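Local coordinates for PG_0823 protein (Porphyromonas gingivalis, PDB 2FSW) that probably binds DNA as a winged helix-turn-helix transcriptional regulator of the HxlR family, at residues Ile38-Glu43 / Arg80-Leu85; Lys66-Lys71 / Thr86-Lys91. All blocks are in the same frame, centred on the assembly; numbering follows the deposited sequence. Where two conformers were deposited one is given.

Contact 1 of 2, residues Ile38-Glu43 / Arg80-Leu85; sequences IIRYGE and RVEYSL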
loop_
_atom_site.group_PDB
_atom_site.type_symbol
_atom_site.label_atom_id
_atom_site.label_comp_id
_atom_site.label_asym_id
_atom_site.label_seq_id
_atom_site.Cartn_x
_atom_site.Cartn_y
_atom_site.Cartn_z
ATOM N N ILE B 38 15.163 -0.181 -17.385
ATOM C CA ILE B 38 16.365 -0.351 -16.593
ATOM C C ILE B 38 16.721 1.017 -16.043
ATOM O O ILE B 38 16.811 2.005 -16.788
ATOM C CB ILE B 38 17.546 -0.854 -17.455
ATOM C CG1 ILE B 38 17.105 -1.970 -18.426
ATOM C CG2 ILE B 38 18.743 -1.233 -16.578
ATOM C CD1 ILE B 38 16.845 -3.330 -17.797
ATOM N N ILE B 39 16.932 1.073 -14.736
ATOM C CA ILE B 39 17.243 2.330 -14.084
ATOM C C ILE B 39 18.454 2.187 -13.172
ATOM O O ILE B 39 18.537 1.249 -12.360
ATOM C CB ILE B 39 15.999 2.918 -13.344
ATOM C CG1 ILE B 39 16.271 4.346 -12.844
ATOM C CG2 ILE B 39 15.519 1.978 -12.223
ATOM C CD1 ILE B 39 15.003 5.141 -12.501
ATOM N N ARG B 40 19.406 3.105 -13.343
ATOM C CA ARG B 40 20.562 3.230 -12.459
ATOM C C ARG B 40 20.109 3.681 -11.081
ATOM O O ARG B 40 19.149 4.440 -10.966
ATOM C CB ARG B 40 21.557 4.251 -13.014
ATOM C CG ARG B 40 22.807 3.655 -13.655
ATOM C CD ARG B 40 24.040 4.527 -13.385
ATOM N NE ARG B 40 24.337 4.626 -11.950
ATOM C CZ ARG B 40 24.102 5.694 -11.196
ATOM N NH1 ARG B 40 23.579 6.792 -11.727
ATOM N NH2 ARG B 40 24.395 5.664 -9.905
ATOM N N TYR B 41 20.803 3.216 -10.046
ATOM C CA TYR B 41 20.558 3.652 -8.667
ATOM C C TYR B 41 20.364 5.167 -8.527
ATOM O O TYR B 41 19.420 5.618 -7.888
ATOM C CB TYR B 41 21.729 3.229 -7.766
ATOM C CG TYR B 41 21.631 3.785 -6.372
ATOM C CD1 TYR B 41 20.961 3.082 -5.374
ATOM C CD2 TYR B 41 22.177 5.026 -6.054
ATOM C CE1 TYR B 41 20.849 3.593 -4.090
ATOM C CE2 TYR B 41 22.068 5.550 -4.775
ATOM C CZ TYR B 41 21.403 4.823 -3.801
ATOM O OH TYR B 41 21.287 5.323 -2.531
ATOM N N GLY B 42 21.283 5.937 -9.110
ATOM C CA GLY B 42 21.278 7.395 -8.995
ATOM C C GLY B 42 20.066 8.044 -9.635
ATOM O O GLY B 42 19.523 9.001 -9.092
ATOM N N GLU B 43 19.661 7.536 -10.801
ATOM C CA GLU B 43 18.440 7.993 -11.467
ATOM C C GLU B 43 17.211 7.685 -10.603
ATOM O O GLU B 43 16.310 8.522 -10.480
ATOM C CB GLU B 43 18.288 7.333 -12.840
ATOM C CG GLU B 43 19.077 7.977 -13.963
ATOM C CD GLU B 43 19.056 7.155 -15.255
ATOM O OE1 GLU B 43 18.444 6.054 -15.292
ATOM O OE2 GLU B 43 19.674 7.614 -16.244
ATOM N N ARG B 80 28.650 0.966 -11.552
ATOM C CA ARG B 80 27.215 1.252 -11.457
ATOM C C ARG B 80 26.362 0.018 -11.130
ATOM O O ARG B 80 26.727 -1.111 -11.489
ATOM C CB ARG B 80 26.719 1.924 -12.749
ATOM C CG ARG B 80 26.658 1.001 -13.955
ATOM C CD ARG B 80 25.800 1.580 -15.064
ATOM N NE ARG B 80 26.624 2.253 -16.060
ATOM C CZ ARG B 80 27.078 1.668 -17.169
ATOM N NH1 ARG B 80 26.774 0.397 -17.431
ATOM N NH2 ARG B 80 27.837 2.356 -18.019
ATOM N N VAL B 81 25.246 0.248 -10.430
ATOM C CA VAL B 81 24.178 -0.748 -10.281
ATOM C C VAL B 81 22.962 -0.374 -11.121
ATOM O O VAL B 81 22.527 0.778 -11.123
ATOM C CB VAL B 81 23.676 -0.943 -8.813
ATOM C CG1 VAL B 81 24.286 -2.188 -8.182
ATOM C CG2 VAL B 81 23.874 0.317 -7.955
ATOM N N GLU B 82 22.423 -1.358 -11.830
ATOM C CA GLU B 82 21.182 -1.183 -12.568
ATOM C C GLU B 82 20.127 -2.105 -11.989
ATOM O O GLU B 82 20.432 -3.242 -11.614
ATOM C CB GLU B 82 21.385 -1.457 -14.058
ATOM C CG GLU B 82 21.951 -0.257 -14.789
ATOM C CD GLU B 82 22.310 -0.507 -16.245
ATOM O OE1 GLU B 82 21.999 -1.590 -16.792
ATOM O OE2 GLU B 82 22.911 0.413 -16.845
ATOM N N TYR B 83 18.899 -1.589 -11.899
ATOM C CA TYR B 83 17.754 -2.352 -11.419
ATOM C C TYR B 83 16.653 -2.450 -12.469
ATOM O O TYR B 83 16.396 -1.502 -13.215
ATOM C CB TYR B 83 17.192 -1.732 -10.133
ATOM C CG TYR B 83 18.117 -1.846 -8.944
ATOM C CD1 TYR B 83 18.116 -2.991 -8.145
ATOM C CD2 TYR B 83 18.997 -0.805 -8.609
ATOM C CE1 TYR B 83 18.968 -3.099 -7.045
ATOM C CE2 TYR B 83 19.847 -0.906 -7.522
ATOM C CZ TYR B 83 19.828 -2.054 -6.736
ATOM O OH TYR B 83 20.679 -2.162 -5.641
ATOM N N SER B 84 16.014 -3.612 -12.521
ATOM C CA SER B 84 14.816 -3.815 -13.342
ATOM C C SER B 84 13.848 -4.711 -12.598
ATOM O O SER B 84 14.222 -5.344 -11.606
ATOM C CB SER B 84 15.170 -4.439 -14.689
ATOM O OG SER B 84 15.906 -5.632 -14.504
ATOM N N LEU B 85 12.608 -4.767 -13.071
ATOM C CA LEU B 85 11.625 -5.631 -12.441
ATOM C C LEU B 85 11.782 -7.056 -12.948
ATOM O O LEU B 85 12.028 -7.273 -14.144
ATOM C CB LEU B 85 10.174 -5.139 -12.685
ATOM C CG LEU B 85 9.707 -3.793 -12.091
ATOM C CD1 LEU B 85 8.191 -3.620 -12.237
ATOM C CD2 LEU B 85 10.133 -3.585 -10.621
HETATM O O HOH W 1 25.101 3.348 -9.560
#
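Ile39 and Tyr83 face each other as an antiparallel hydrogen-bonded pair, the point where the short strand 39-40 of this winged helix-turn-helix domain joins the edge of the wing hairpin. Ile39 N donates to Tyr83 O at 3.0 Å, and Tyr83 N returns a bond of 2.9 Å to Ile39 O. One residue on, Arg40 and Glu82 form the non-hydrogen-bonded pair. The ladder then closes with Tyr41 N on Val81 O at 3.2 Å; since Arg40 is the N-cap of helix 41-47, this bond ties the first residue of the helix to the wing.

The side chains divide between the two faces. Beside Glu82, the CG2 branch of Ile38 lies against the carboxylate, 3.3 Å from OE1. That branch is anti to the backbone N, while CG1 sits beside the N (chi1 -43°) and sends CD1 to Ser84 CB. In the conformer described, one of two modelled, Arg40 is bent at chi2 and chi3 and crosses Arg80 at about a right angle. The aliphatic parts make this contact, Arg40 CD lying 3.8 Å from Arg80 CB, and it holds for that conformer alone. Water 1 accepts from Val81 N at 3.2 Å; its link to the Arg40 guanidinium, which would bridge the segments, is too short to be trusted and remains doubtful.

On the face of Ile39 and Tyr83 lies the interior: Ile39 packs on Ile34 of helix 27-34 and Tyr83 on Leu60 of helix 53-65. The ring of Tyr41 turns off toward helix 53-65 as well, where its hydroxyl is hydrogen-bonded to Glu53. Its CB stays by the strand, touching Val81 CG2 at 3.6 Å.

Contact 2 of 2, residues Lys66-Lys71 / Thr86-Lys91; sequences KGLIKK and TPLGEK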
loop_
_atom_site.group_PDB
_atom_site.type_symbol
_atom_site.label_atom_id
_atom_site.label_comp_id
_atom_site.label_asym_id
_atom_site.label_seq_id
_atom_site.Cartn_x
_atom_site.Cartn_y
_atom_site.Cartn_z
ATOM N N LYS B 66 12.773 -10.319 -1.900
ATOM C CA LYS B 66 11.422 -10.800 -2.218
ATOM C C LYS B 66 11.277 -11.236 -3.684
ATOM O O LYS B 66 10.227 -11.746 -4.092
ATOM C CB LYS B 66 10.369 -9.730 -1.876
ATOM C CG LYS B 66 10.299 -9.351 -0.395
ATOM C CD LYS B 66 9.716 -10.472 0.433
ATOM C CE LYS B 66 9.772 -10.139 1.898
ATOM N NZ LYS B 66 8.729 -10.886 2.657
ATOM N N GLY B 67 12.332 -11.037 -4.468
ATOM C CA GLY B 67 12.360 -11.480 -5.858
ATOM C C GLY B 67 11.506 -10.608 -6.755
ATOM O O GLY B 67 11.010 -11.062 -7.792
ATOM N N LEU B 68 11.357 -9.348 -6.358
ATOM C CA LEU B 68 10.497 -8.404 -7.074
ATOM C C LEU B 68 11.285 -7.544 -8.062
ATOM O O LEU B 68 10.758 -7.124 -9.093
ATOM C CB LEU B 68 9.735 -7.523 -6.077
ATOM C CG LEU B 68 8.601 -8.201 -5.289
ATOM C CD1 LEU B 68 7.884 -7.189 -4.401
ATOM C CD2 LEU B 68 7.624 -8.869 -6.219
ATOM N N ILE B 69 12.544 -7.283 -7.733
ATOM C CA ILE B 69 13.439 -6.538 -8.606
ATOM C C ILE B 69 14.736 -7.352 -8.788
ATOM O O ILE B 69 15.075 -8.179 -7.935
ATOM C CB ILE B 69 13.744 -5.099 -8.060
ATOM C CG1 ILE B 69 14.785 -5.135 -6.932
ATOM C CG2 ILE B 69 12.450 -4.385 -7.598
ATOM C CD1 ILE B 69 15.081 -3.800 -6.302
ATOM N N LYS B 70 15.433 -7.142 -9.901
ATOM C CA LYS B 70 16.768 -7.743 -10.079
ATOM C C LYS B 70 17.887 -6.703 -10.184
ATOM O O LYS B 70 17.672 -5.593 -10.672
ATOM C CB LYS B 70 16.807 -8.769 -11.228
ATOM C CG LYS B 70 16.242 -8.304 -12.574
ATOM C CD LYS B 70 16.395 -9.396 -13.649
ATOM C CE LYS B 70 15.076 -10.101 -13.970
ATOM N NZ LYS B 70 14.289 -9.314 -14.959
ATOM N N LYS B 71 19.072 -7.075 -9.710
ATOM C CA LYS B 71 20.224 -6.170 -9.616
ATOM C C LYS B 71 21.349 -6.586 -10.566
ATOM O O LYS B 71 21.829 -7.716 -10.490
ATOM C CB LYS B 71 20.733 -6.155 -8.170
ATOM C CG LYS B 71 21.962 -5.308 -7.904
ATOM C CD LYS B 71 22.357 -5.369 -6.432
ATOM C CE LYS B 71 22.887 -6.744 -6.039
ATOM N NZ LYS B 71 23.461 -6.772 -4.662
ATOM N N THR B 86 11.631 -8.013 -12.031
ATOM C CA THR B 86 11.413 -9.416 -12.379
ATOM C C THR B 86 9.993 -9.625 -12.935
ATOM O O THR B 86 9.156 -8.720 -12.858
ATOM C CB THR B 86 11.642 -10.345 -11.157
ATOM O OG1 THR B 86 10.725 -10.015 -10.105
ATOM C CG2 THR B 86 13.080 -10.237 -10.642
ATOM N N PRO B 87 9.725 -10.798 -13.551
ATOM C CA PRO B 87 8.346 -11.114 -13.934
ATOM C C PRO B 87 7.357 -11.067 -12.758
ATOM O O PRO B 87 6.203 -10.667 -12.943
ATOM C CB PRO B 87 8.459 -12.526 -14.533
ATOM C CG PRO B 87 9.901 -12.577 -15.060
ATOM C CD PRO B 87 10.675 -11.840 -14.004
ATOM N N LEU B 88 7.811 -11.448 -11.562
ATOM C CA LEU B 88 6.995 -11.287 -10.350
ATOM C C LEU B 88 6.723 -9.804 -10.049
ATOM O O LEU B 88 5.575 -9.409 -9.842
ATOM C CB LEU B 88 7.660 -11.971 -9.143
ATOM C CG LEU B 88 6.850 -11.962 -7.830
ATOM C CD1 LEU B 88 5.530 -12.700 -7.962
ATOM C CD2 LEU B 88 7.706 -12.582 -6.714
ATOM N N GLY B 89 7.781 -8.991 -10.049
ATOM C CA GLY B 89 7.666 -7.555 -9.792
ATOM C C GLY B 89 6.767 -6.886 -10.810
ATOM O O GLY B 89 6.059 -5.916 -10.499
ATOM N N GLU B 90 6.782 -7.407 -12.034
ATOM C CA GLU B 90 5.909 -6.875 -13.070
ATOM C C GLU B 90 4.423 -7.104 -12.728
ATOM O O GLU B 90 3.573 -6.336 -13.170
ATOM C CB GLU B 90 6.284 -7.423 -14.462
ATOM C CG GLU B 90 7.536 -6.775 -15.113
ATOM C CD GLU B 90 7.973 -7.457 -16.431
ATOM O OE1 GLU B 90 9.192 -7.671 -16.635
ATOM O OE2 GLU B 90 7.112 -7.789 -17.277
ATOM N N LYS B 91 4.119 -8.145 -11.939
ATOM C CA LYS B 91 2.740 -8.419 -11.486
ATOM C C LYS B 91 2.202 -7.410 -10.462
ATOM O O LYS B 91 1.000 -7.436 -10.122
ATOM C CB LYS B 91 2.596 -9.829 -10.893
ATOM C CG LYS B 91 3.055 -10.964 -11.793
ATOM C CD LYS B 91 2.033 -11.241 -12.855
ATOM C CE LYS B 91 2.358 -12.514 -13.587
ATOM N NZ LYS B 91 2.068 -13.681 -12.712
HETATM O O HOH W 2 11.147 -9.045 -15.863
#
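Thr86 OG1 donates to Gly67 O at 2.6 Å and accepts from Gly89 N at 3.1 Å, so one hydroxyl is gripped from two sides of the contact. Thr86 is the N-cap of the short, weakly bonded helix at about 87-90, which follows the wing hairpin of the winged-helix domain; Gly67 closes helix 53-65 in a Schellman motif. With chi1 at 61°, OG1 stands between the backbone N and the carbonyl carbon, where it can serve the capping bond and still reach across. The same torsion lays CG2 beside the backbone N and against the start of strand 69-74, 3.8 Å from Ile69 C.

Leu68 O takes Thr86 N at 3.2 Å from above its carbonyl plane. Gly89 CA also approaches this oxygen, at 3.2 Å, an intimacy that the lack of a side chain at Gly89 permits.

Leu68 and Leu88 meet obliquely, with Leu88 CG 3.6 Å from Leu68 CD2. Leu68 also packs on Phe102 of the second subunit, and Leu88 on Asn106 of that subunit, so this corner borders the dimer interface.

Lys70 folds back toward Thr86. A turn at chi4 (83°) directs its amino group, which is hydrogen-bonded to Leu85 O, while the turn before it, at chi3 (105°), sets Lys70 CE 3.9 Å from Thr86 CG2.

Overall arrangement
From the N terminus, the chain passes helix 27-34 and enters contact 1 at 38-43, then runs through helices 41-47 and 53-65 to 66-71, the first half of contact 2. Strand 69-74 turns back into strand 80-85, which closes the loop of contact 1; directly afterwards 86-91 closes the shorter loop of contact 2. The segments alternate, so the two loops cross rather than nest. Strands 69-74 and 80-85 are neighbours in the sheet, and Lys70 N meets Ser84 O between the contacts. Contact 1 ties strand 39-40 and helix 41-47 to the wing; contact 2 ties the end of helix 53-65 and the start of strand 69-74 to the turn into helix 87-90, beside the second subunit.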